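Local coordinates for protein L-ribulose 3-epimerase (Mesorhizobium loti, PDB 3VYL) that catalyses the epimerization of ketoses at C3, interconverting L-ribulose and probably, less efficiently, D-psicose and D-tagatose, and binds manganese, at residues F240-S245 with N261-N266; H7-S12 with E246-N251; I35-L40 with L59-S64. All blocks are in the same frame, centred on the assembly; numbering follows the deposited sequence.

Interaction 1 (F240-S245 with N261-N266); sequences FESFSS and NLWTDN. With MN (manganese (II) ion), chain I.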
loop_
_atom_site.group_PDB
_atom_site.type_symbol
_atom_site.label_atom_id
_atom_site.label_comp_id
_atom_site.label_asym_id
_atom_site.label_seq_id
_atom_site.Cartn_x
_atom_site.Cartn_y
_atom_site.Cartn_z
ATOM N N PHE A 240 -19.446 -10.007 6.182
ATOM C CA PHE A 240 -18.320 -10.842 5.819
ATOM C C PHE A 240 -18.769 -11.983 4.917
ATOM O O PHE A 240 -19.819 -12.576 5.144
ATOM C CB PHE A 240 -17.676 -11.384 7.091
ATOM C CG PHE A 240 -16.601 -12.401 6.847
ATOM C CD1 PHE A 240 -15.528 -12.122 5.989
ATOM C CD2 PHE A 240 -16.641 -13.628 7.494
ATOM C CE1 PHE A 240 -14.525 -13.050 5.784
ATOM C CE2 PHE A 240 -15.643 -14.560 7.282
ATOM C CZ PHE A 240 -14.581 -14.268 6.432
ATOM N N GLU A 241 -17.960 -12.296 3.909
ATOM C CA GLU A 241 -18.299 -13.291 2.882
ATOM C C GLU A 241 -17.050 -14.140 2.572
ATOM O O GLU A 241 -15.977 -13.610 2.286
ATOM C CB GLU A 241 -18.803 -12.571 1.620
ATOM C CG GLU A 241 -19.653 -13.390 0.658
ATOM C CD GLU A 241 -20.015 -12.642 -0.631
ATOM O OE1 GLU A 241 -20.772 -13.197 -1.450
ATOM O OE2 GLU A 241 -19.562 -11.508 -0.860
ATOM N N SER A 242 -17.131 -15.438 2.800
ATOM C CA SER A 242 -16.082 -16.384 2.461
ATOM C C SER A 242 -16.701 -17.753 2.289
ATOM O O SER A 242 -17.495 -18.147 3.082
ATOM C CB SER A 242 -15.061 -16.405 3.572
ATOM O OG SER A 242 -13.949 -17.168 3.265
ATOM N N PHE A 243 -16.331 -18.510 1.278
ATOM C CA PHE A 243 -16.988 -19.795 1.068
ATOM C C PHE A 243 -16.018 -20.976 1.001
ATOM O O PHE A 243 -14.811 -20.799 0.732
ATOM C CB PHE A 243 -17.908 -19.737 -0.162
ATOM C CG PHE A 243 -18.963 -18.647 -0.098
ATOM C CD1 PHE A 243 -19.840 -18.550 0.994
ATOM C CD2 PHE A 243 -19.094 -17.725 -1.136
ATOM C CE1 PHE A 243 -20.809 -17.552 1.047
ATOM C CE2 PHE A 243 -20.065 -16.731 -1.088
ATOM C CZ PHE A 243 -20.924 -16.647 -0.002
ATOM N N SER A 244 -16.561 -22.166 1.279
ATOM C CA SER A 244 -15.827 -23.435 1.235
ATOM C C SER A 244 -16.581 -24.471 0.419
ATOM O O SER A 244 -17.784 -24.699 0.637
ATOM C CB SER A 244 -15.607 -23.989 2.649
ATOM O OG SER A 244 -15.412 -25.400 2.647
ATOM N N SER A 245 -15.851 -25.097 -0.505
ATOM C CA SER A 245 -16.327 -26.223 -1.325
ATOM C C SER A 245 -17.050 -27.264 -0.469
ATOM O O SER A 245 -18.081 -27.808 -0.869
ATOM C CB SER A 245 -15.132 -26.883 -2.026
ATOM O OG SER A 245 -15.512 -27.581 -3.192
ATOM N N ASN A 261 -10.105 -24.925 -0.906
ATOM C CA ASN A 261 -10.599 -24.293 0.287
ATOM C C ASN A 261 -9.470 -23.737 1.138
ATOM O O ASN A 261 -8.465 -24.417 1.424
ATOM C CB ASN A 261 -11.524 -25.239 1.055
ATOM C CG ASN A 261 -12.797 -25.543 0.287
ATOM O OD1 ASN A 261 -13.341 -24.668 -0.397
ATOM N ND2 ASN A 261 -13.281 -26.779 0.393
ATOM N N LEU A 262 -9.650 -22.477 1.517
ATOM C CA LEU A 262 -8.606 -21.693 2.145
ATOM C C LEU A 262 -8.664 -21.747 3.664
ATOM O O LEU A 262 -7.749 -21.292 4.341
ATOM C CB LEU A 262 -8.686 -20.252 1.637
ATOM C CG LEU A 262 -8.023 -20.028 0.277
ATOM C CD1 LEU A 262 -8.745 -20.764 -0.840
ATOM C CD2 LEU A 262 -7.980 -18.539 -0.015
ATOM N N TRP A 263 -9.751 -22.306 4.181
ATOM C CA TRP A 263 -9.922 -22.525 5.604
ATOM C C TRP A 263 -10.651 -23.815 5.835
ATOM O O TRP A 263 -11.257 -24.375 4.922
ATOM C CB TRP A 263 -10.675 -21.355 6.249
ATOM C CG TRP A 263 -11.959 -20.988 5.542
ATOM C CD1 TRP A 263 -12.132 -20.035 4.548
ATOM C CD2 TRP A 263 -13.298 -21.563 5.751
ATOM N NE1 TRP A 263 -13.442 -19.976 4.141
ATOM C CE2 TRP A 263 -14.193 -20.865 4.812
ATOM C CE3 TRP A 263 -13.832 -22.541 6.595
ATOM C CZ2 TRP A 263 -15.551 -21.151 4.735
ATOM C CZ3 TRP A 263 -15.208 -22.826 6.498
ATOM C CH2 TRP A 263 -16.041 -22.150 5.590
ATOM N N THR A 264 -10.597 -24.285 7.077
ATOM C CA THR A 264 -11.263 -25.518 7.510
ATOM C C THR A 264 -12.084 -25.227 8.746
ATOM O O THR A 264 -13.105 -25.857 8.983
ATOM C CB THR A 264 -10.241 -26.599 7.884
ATOM O OG1 THR A 264 -9.184 -26.003 8.657
ATOM C CG2 THR A 264 -9.645 -27.243 6.634
ATOM N N ASP A 265 -11.630 -24.252 9.528
ATOM C CA ASP A 265 -12.246 -23.913 10.802
ATOM C C ASP A 265 -12.998 -22.595 10.678
ATOM O O ASP A 265 -12.404 -21.518 10.802
ATOM C CB ASP A 265 -11.156 -23.823 11.874
ATOM C CG ASP A 265 -11.692 -23.454 13.245
ATOM O OD1 ASP A 265 -10.851 -23.270 14.148
ATOM O OD2 ASP A 265 -12.930 -23.342 13.431
ATOM N N ASN A 266 -14.303 -22.673 10.447
ATOM C CA ASN A 266 -15.088 -21.460 10.226
ATOM C C ASN A 266 -15.476 -20.645 11.450
ATOM O O ASN A 266 -15.974 -19.528 11.300
ATOM C CB ASN A 266 -16.324 -21.719 9.362
ATOM C CG ASN A 266 -17.184 -22.847 9.876
ATOM O OD1 ASN A 266 -18.315 -22.997 9.443
ATOM N ND2 ASN A 266 -16.650 -23.652 10.769
HETATM MN MN MN I . -20.980 -10.644 -2.569
HETATM O O HOH W 1 -21.297 -12.525 -3.974
#

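Interaction 2 (H7-S12 with E246-N251); sequences HSFVWS and EIVDEN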
loop_
_atom_site.group_PDB
_atom_site.type_symbol
_atom_site.label_atom_id
_atom_site.label_comp_id
_atom_site.label_asym_id
_atom_site.label_seq_id
_atom_site.Cartn_x
_atom_site.Cartn_y
_atom_site.Cartn_z
ATOM N N HIS A 7 -22.440 -14.067 5.954
ATOM C CA HIS A 7 -23.269 -14.875 5.068
ATOM C C HIS A 7 -23.464 -16.251 5.644
ATOM O O HIS A 7 -22.508 -16.883 6.091
ATOM C CB HIS A 7 -22.634 -14.970 3.692
ATOM C CG HIS A 7 -23.595 -15.390 2.612
ATOM N ND1 HIS A 7 -23.924 -14.585 1.584
ATOM C CD2 HIS A 7 -24.314 -16.570 2.436
ATOM C CE1 HIS A 7 -24.809 -15.216 0.788
ATOM N NE2 HIS A 7 -25.046 -16.432 1.314
ATOM N N SER A 8 -24.707 -16.728 5.640
ATOM C CA SER A 8 -25.034 -18.048 6.197
ATOM C C SER A 8 -24.109 -19.145 5.680
ATOM O O SER A 8 -23.710 -20.044 6.436
ATOM C CB SER A 8 -26.501 -18.424 5.937
ATOM O OG SER A 8 -26.901 -18.155 4.601
ATOM N N PHE A 9 -23.750 -19.053 4.401
ATOM C CA PHE A 9 -22.979 -20.100 3.743
ATOM C C PHE A 9 -21.554 -20.239 4.251
ATOM O O PHE A 9 -20.850 -21.141 3.820
ATOM C CB PHE A 9 -22.997 -19.940 2.222
ATOM C CG PHE A 9 -24.350 -20.157 1.593
ATOM C CD1 PHE A 9 -25.435 -20.618 2.340
ATOM C CD2 PHE A 9 -24.532 -19.922 0.237
ATOM C CE1 PHE A 9 -26.675 -20.819 1.751
ATOM C CE2 PHE A 9 -25.769 -20.123 -0.357
ATOM C CZ PHE A 9 -26.841 -20.574 0.402
ATOM N N VAL A 10 -21.124 -19.352 5.146
ATOM C CA VAL A 10 -19.880 -19.557 5.894
ATOM C C VAL A 10 -20.090 -20.741 6.836
ATOM O O VAL A 10 -19.155 -21.479 7.145
ATOM C CB VAL A 10 -19.490 -18.315 6.741
ATOM C CG1 VAL A 10 -18.304 -18.616 7.654
ATOM C CG2 VAL A 10 -19.194 -17.109 5.858
ATOM N N TRP A 11 -21.328 -20.916 7.290
ATOM C CA TRP A 11 -21.660 -21.944 8.271
ATOM C C TRP A 11 -22.242 -23.206 7.650
ATOM O O TRP A 11 -21.704 -24.294 7.844
ATOM C CB TRP A 11 -22.631 -21.380 9.301
ATOM C CG TRP A 11 -22.169 -20.152 10.056
ATOM C CD1 TRP A 11 -22.780 -18.900 10.083
ATOM C CD2 TRP A 11 -21.011 -20.027 10.951
ATOM N NE1 TRP A 11 -22.095 -18.044 10.899
ATOM C CE2 TRP A 11 -21.030 -18.658 11.454
ATOM C CE3 TRP A 11 -20.005 -20.883 11.370
ATOM C CZ2 TRP A 11 -20.074 -18.185 12.332
ATOM C CZ3 TRP A 11 -19.045 -20.394 12.259
ATOM C CH2 TRP A 11 -19.085 -19.074 12.730
ATOM N N SER A 12 -23.353 -23.060 6.920
ATOM C CA SER A 12 -24.066 -24.178 6.301
ATOM C C SER A 12 -24.889 -23.737 5.091
ATOM O O SER A 12 -25.357 -22.604 5.033
ATOM C CB SER A 12 -24.990 -24.857 7.313
ATOM O OG SER A 12 -25.962 -25.667 6.657
ATOM N N GLU A 246 -16.521 -27.490 0.710
ATOM C CA GLU A 246 -17.049 -28.419 1.668
ATOM C C GLU A 246 -18.422 -28.065 2.155
ATOM O O GLU A 246 -19.190 -28.927 2.475
ATOM C CB GLU A 246 -16.106 -28.515 2.831
ATOM C CG GLU A 246 -14.750 -29.090 2.474
ATOM C CD GLU A 246 -14.837 -30.416 1.782
ATOM O OE1 GLU A 246 -13.813 -31.077 1.605
ATOM O OE2 GLU A 246 -15.941 -30.790 1.394
ATOM N N ILE A 247 -18.707 -26.792 2.301
ATOM C CA ILE A 247 -19.992 -26.375 2.812
ATOM C C ILE A 247 -21.066 -25.944 1.811
ATOM O O ILE A 247 -22.219 -26.259 1.966
ATOM C CB ILE A 247 -19.783 -25.286 3.846
ATOM C CG1 ILE A 247 -18.969 -25.840 4.980
ATOM C CG2 ILE A 247 -21.103 -24.788 4.354
ATOM C CD1 ILE A 247 -18.276 -24.787 5.785
ATOM N N VAL A 248 -20.699 -25.215 0.783
ATOM C CA VAL A 248 -21.709 -24.767 -0.153
ATOM C C VAL A 248 -22.194 -25.847 -1.092
ATOM O O VAL A 248 -21.599 -26.882 -1.212
ATOM C CB VAL A 248 -21.334 -23.469 -0.891
ATOM C CG1 VAL A 248 -21.061 -22.374 0.100
ATOM C CG2 VAL A 248 -20.154 -23.662 -1.811
ATOM N N ASP A 249 -23.334 -25.616 -1.698
ATOM C CA ASP A 249 -23.906 -26.549 -2.627
ATOM C C ASP A 249 -23.328 -26.420 -4.003
ATOM O O ASP A 249 -22.985 -25.355 -4.434
ATOM C CB ASP A 249 -25.374 -26.307 -2.724
ATOM C CG ASP A 249 -25.662 -25.244 -3.637
ATOM O OD1 ASP A 249 -26.094 -24.183 -3.178
ATOM O OD2 ASP A 249 -25.389 -25.451 -4.824
ATOM N N GLU A 250 -23.270 -27.529 -4.705
ATOM C CA GLU A 250 -22.520 -27.609 -5.957
ATOM C C GLU A 250 -22.819 -26.531 -6.991
ATOM O O GLU A 250 -21.967 -26.250 -7.827
ATOM C CB GLU A 250 -22.678 -28.992 -6.584
ATOM C CG GLU A 250 -21.641 -29.991 -6.103
ATOM C CD GLU A 250 -21.949 -31.408 -6.550
ATOM O OE1 GLU A 250 -23.033 -31.922 -6.186
ATOM O OE2 GLU A 250 -21.108 -32.010 -7.261
ATOM N N ASN A 251 -24.007 -25.934 -6.941
ATOM C CA ASN A 251 -24.349 -24.827 -7.846
ATOM C C ASN A 251 -23.443 -23.602 -7.643
ATOM O O ASN A 251 -22.928 -23.023 -8.609
ATOM C CB ASN A 251 -25.830 -24.439 -7.688
ATOM C CG ASN A 251 -26.235 -23.245 -8.554
ATOM O OD1 ASN A 251 -26.303 -23.341 -9.786
ATOM N ND2 ASN A 251 -26.529 -22.118 -7.905
HETATM O O HOH W 2 -23.788 -27.144 4.368
#

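Interaction 3 (I35-L40 with L59-S64); sequences IEFSYL and LGVAIS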
loop_
_atom_site.group_PDB
_atom_site.type_symbol
_atom_site.label_atom_id
_atom_site.label_comp_id
_atom_site.label_asym_id
_atom_site.label_seq_id
_atom_site.Cartn_x
_atom_site.Cartn_y
_atom_site.Cartn_z
ATOM N N ILE A 35 -27.498 -11.761 9.932
ATOM C CA ILE A 35 -27.324 -12.983 9.145
ATOM C C ILE A 35 -27.871 -12.769 7.747
ATOM O O ILE A 35 -28.952 -12.203 7.567
ATOM C CB ILE A 35 -27.950 -14.245 9.823
ATOM C CG1 ILE A 35 -27.531 -15.547 9.108
ATOM C CG2 ILE A 35 -29.471 -14.157 9.907
ATOM C CD1 ILE A 35 -26.069 -15.911 9.252
ATOM N N GLU A 36 -27.099 -13.195 6.758
ATOM C CA GLU A 36 -27.530 -13.148 5.375
ATOM C C GLU A 36 -27.840 -14.560 4.887
ATOM O O GLU A 36 -27.003 -15.468 4.972
ATOM C CB GLU A 36 -26.443 -12.499 4.518
ATOM C CG GLU A 36 -26.769 -12.303 3.039
ATOM C CD GLU A 36 -25.695 -11.496 2.338
ATOM O OE1 GLU A 36 -24.886 -10.882 3.062
ATOM O OE2 GLU A 36 -25.649 -11.464 1.087
ATOM N N PHE A 37 -29.026 -14.748 4.350
ATOM C CA PHE A 37 -29.450 -16.014 3.833
ATOM C C PHE A 37 -29.563 -15.870 2.356
ATOM O O PHE A 37 -29.998 -14.877 1.916
ATOM C CB PHE A 37 -30.799 -16.382 4.422
ATOM C CG PHE A 37 -30.734 -16.876 5.832
ATOM C CD1 PHE A 37 -30.034 -17.994 6.141
ATOM C CD2 PHE A 37 -31.386 -16.229 6.820
ATOM C CE1 PHE A 37 -29.962 -18.455 7.407
ATOM C CE2 PHE A 37 -31.339 -16.684 8.090
ATOM C CZ PHE A 37 -30.620 -17.795 8.389
ATOM N N SER A 38 -29.046 -16.826 1.603
ATOM C CA SER A 38 -29.167 -16.885 0.147
ATOM C C SER A 38 -30.471 -17.200 -0.546
ATOM O O SER A 38 -30.759 -16.645 -1.568
ATOM C CB SER A 38 -28.252 -17.938 -0.390
ATOM O OG SER A 38 -29.013 -18.835 -1.199
ATOM N N TYR A 39 -31.157 -18.232 -0.105
ATOM C CA TYR A 39 -32.564 -18.412 -0.394
ATOM C C TYR A 39 -33.123 -19.547 0.420
ATOM O O TYR A 39 -32.462 -20.539 0.610
ATOM C CB TYR A 39 -32.822 -18.606 -1.883
ATOM C CG TYR A 39 -34.253 -18.377 -2.276
ATOM C CD1 TYR A 39 -34.707 -17.135 -2.627
ATOM C CD2 TYR A 39 -35.147 -19.409 -2.282
ATOM C CE1 TYR A 39 -36.012 -16.934 -2.985
ATOM C CE2 TYR A 39 -36.454 -19.220 -2.632
ATOM C CZ TYR A 39 -36.864 -17.981 -2.983
ATOM O OH TYR A 39 -38.151 -17.815 -3.313
ATOM N N LEU A 40 -34.369 -19.415 0.824
ATOM C CA LEU A 40 -35.025 -20.399 1.637
ATOM C C LEU A 40 -36.388 -20.717 1.066
ATOM O O LEU A 40 -37.156 -19.827 0.783
ATOM C CB LEU A 40 -35.170 -19.864 3.042
ATOM C CG LEU A 40 -33.880 -19.567 3.776
ATOM C CD1 LEU A 40 -34.190 -18.889 5.080
ATOM C CD2 LEU A 40 -33.137 -20.832 4.070
ATOM N N LEU A 59 -30.609 -10.579 16.154
ATOM C CA LEU A 59 -29.993 -10.487 14.853
ATOM C C LEU A 59 -30.934 -9.776 13.903
ATOM O O LEU A 59 -32.147 -9.827 14.075
ATOM C CB LEU A 59 -29.684 -11.900 14.343
ATOM C CG LEU A 59 -28.358 -12.634 14.615
ATOM C CD1 LEU A 59 -27.569 -12.120 15.805
ATOM C CD2 LEU A 59 -28.584 -14.136 14.730
ATOM N N GLY A 60 -30.368 -9.088 12.917
ATOM C CA GLY A 60 -31.119 -8.642 11.741
ATOM C C GLY A 60 -30.922 -9.669 10.636
ATOM O O GLY A 60 -30.208 -10.663 10.811
ATOM N N VAL A 61 -31.542 -9.429 9.488
ATOM C CA VAL A 61 -31.488 -10.394 8.400
ATOM C C VAL A 61 -31.530 -9.699 7.035
ATOM O O VAL A 61 -32.256 -8.730 6.832
ATOM C CB VAL A 61 -32.578 -11.507 8.556
ATOM C CG1 VAL A 61 -33.993 -10.923 8.559
ATOM C CG2 VAL A 61 -32.431 -12.599 7.495
ATOM N N ALA A 62 -30.709 -10.183 6.113
ATOM C CA ALA A 62 -30.797 -9.757 4.725
ATOM C C ALA A 62 -30.895 -11.006 3.860
ATOM O O ALA A 62 -30.418 -12.072 4.245
ATOM C CB ALA A 62 -29.581 -8.937 4.348
ATOM N N ILE A 63 -31.532 -10.888 2.706
ATOM C CA ILE A 63 -31.530 -11.979 1.754
ATOM C C ILE A 63 -30.832 -11.561 0.451
ATOM O O ILE A 63 -31.129 -10.502 -0.130
ATOM C CB ILE A 63 -32.954 -12.515 1.460
ATOM C CG1 ILE A 63 -33.748 -12.756 2.753
ATOM C CG2 ILE A 63 -32.888 -13.777 0.604
ATOM C CD1 ILE A 63 -33.310 -13.947 3.586
ATOM N N SER A 64 -29.897 -12.399 0.011
ATOM C CA SER A 64 -29.209 -12.199 -1.249
ATOM C C SER A 64 -29.421 -13.421 -2.101
ATOM O O SER A 64 -29.404 -14.539 -1.595
ATOM C CB SER A 64 -27.713 -12.023 -1.012
ATOM O OG SER A 64 -27.137 -13.229 -0.533
#

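Interaction 1 (F240-S245 with N261-N266)
The indole of Trp263 is the main flat group, and Ser244 covers part of one of its faces. Ser244 CB lies 3.8 Å from the centroid of the six-membered ring of Trp263, 27° off the ring normal, which makes a CH-pi contact offset toward the rim. Ser242 meets the indole obliquely. Trp263 NE1 donates to Ser242 OG at 3.0 Å. The bond is bent, with an N-H...O angle of 134°, and the hydroxyl oxygen is tilted out of the ring plane. Ser242 OG is also hydrogen-bonded to Arg212 O, so this buried hydroxyl has two partners. Trp263 CB points alongside 240-245 rather than at it, and a chi1 of 51°, with CG between the backbone N and the carbonyl carbon, carries the ring across to the serines. The backbones run closest at Ser244 and Asn261, whose CA atoms are 5.4 Å apart, and the Asn261 side chain packs beside Ser244 and Ser245. Phe243 CB points away from 261-266, and its ring packs edge-to-face with His7.

Just upstream is the metal site. Glu241 OE2 binds manganese at 2.4 Å, together with Glu147, Asp180, His206 and a water. That water lies 2.7 Å from Glu241 OE1 and donates to it. Glu241 opens the loop that follows the last strand of the TIM barrel, and the contact with 261-266 begins at the next residue, Ser242.

Segment 240-245 runs on from that strand, 238-240, and 261-266 links helix 250-255 to the long helix 266-292. Asp265 is the N-cap of the long helix, whose Leu269 touches both Ser242 and Trp263, while Leu262 packs on Leu290 of the second subunit.

Interaction 2 (H7-S12 with E246-N251)
Ile247 and Val248 pack against Phe9 and the backbone of residues 9-12 in an apolar contact between two loops of a TIM barrel. One loop follows the first strand, 4-7, and the other follows the last, 238-240. The contact thus lies where the closed sheet brings its first and last strands together. No direct hydrogen bond crosses it.

Ile247 does most of the touching, and both of its branches reach the other loop. Its CG2 is 3.6 Å from Trp11 O and also meets Ser12 CA. Its CD1 lies 3.7 Å from Val10 O. CG1 stands beside the backbone N (chi1 -61°), which leaves CG2 anti to that N and spreads the two branches over the turn. Val248 adds a smaller contact: its CG1 is 3.8 Å from Phe9 CB and approaches the Phe9 ring obliquely. Within its own segment, His7 NE2 lies above one face of the Phe9 ring, toward the rim.

The partner surface is a single helix-like turn. Ser8 O accepts from both Trp11 N and Ser12 N, which come from opposite faces of its plane. Trp11 CB points away from 246-251, and its side chain packs on helices 17-30 and 266-292. A water adds a polar link: it donates to Ile247 O at 3.0 Å and has a weak bond to Ser12 OG. The stronger partners of Ser12 OG are Ser14 and Glu19, toward the start of helix 17-30.

Past Val248 the chain enters helix 250-255, with Asp249 at the N-cap. Its carboxylate reaches forward to the first turn, where Asp249 OD2 accepts from Asn251 N at 2.6 Å, nearly along the C-O axis.

Interaction 3 (I35-L40 with L59-S64)
Four backbone hydrogen bonds join Ile35 and Phe37 to residues 60-64. Ile35 N donates to Gly60 O (3.1 Å) and Ala62 N to Ile35 O (3.0 Å). Phe37 N then donates to Ala62 O, and Ser64 N to Phe37 O. CA-H...O contacts run alongside, such as Val61 CA to Ile35 O.

The strands are parallel neighbours in the TIM barrel, with a 28° angle between their short segments. Helix 47-57 makes the beta-alpha-beta crossover between them.

Apolar contacts gather on the face of Ile35, Phe37, Val61 and Ile63, which is covered by helices 17-30 and 78-98. Val61 CG2 and Ile63 CD1 meet the Phe37 ring at its edge; Val61 CG2 is 3.8 Å from Phe37 CD2. Within its own segment the ring has Ile35 CG1 over one face and Leu40 CD1 over the other.

The polar side-chain contact lies on the other face, with Glu36. Its extended chain (CG anti to the backbone N, chi1 -177°) brings the carboxylate to Ser64, whose OG donates to Glu36 OE2 at 2.8 Å, on the anti lone pair. Glu36 OE1 bonds Tyr204 OH and NE2 of the manganese ligand His206, as a second-shell residue. With an alanine here, Ser64 OG and His206 NE2 would probably both lose this acceptor, leaving the imidazole less firmly held in its rotation about the metal bond.

From the N terminus, segment 7-12 leaves the first barrel strand, but its partner comes more than 230 residues later. Interaction 3 opens and closes within that span, joining strands 34-37 and 60-66 across a short crossover. Interaction 1 starts at 240-245, just before interaction 2 closes at 246-251, and closes at 261-266, so interactions 1 and 2 cross. Interaction 2 touches both of the others. Phe240 O and His7 N probably bond, as do Ser8 N and Glu36 O, linking the last, first and second strands. Interactions 1 and 3 do not touch, but both reach the manganese site, through Glu241 and through Glu36 behind His206.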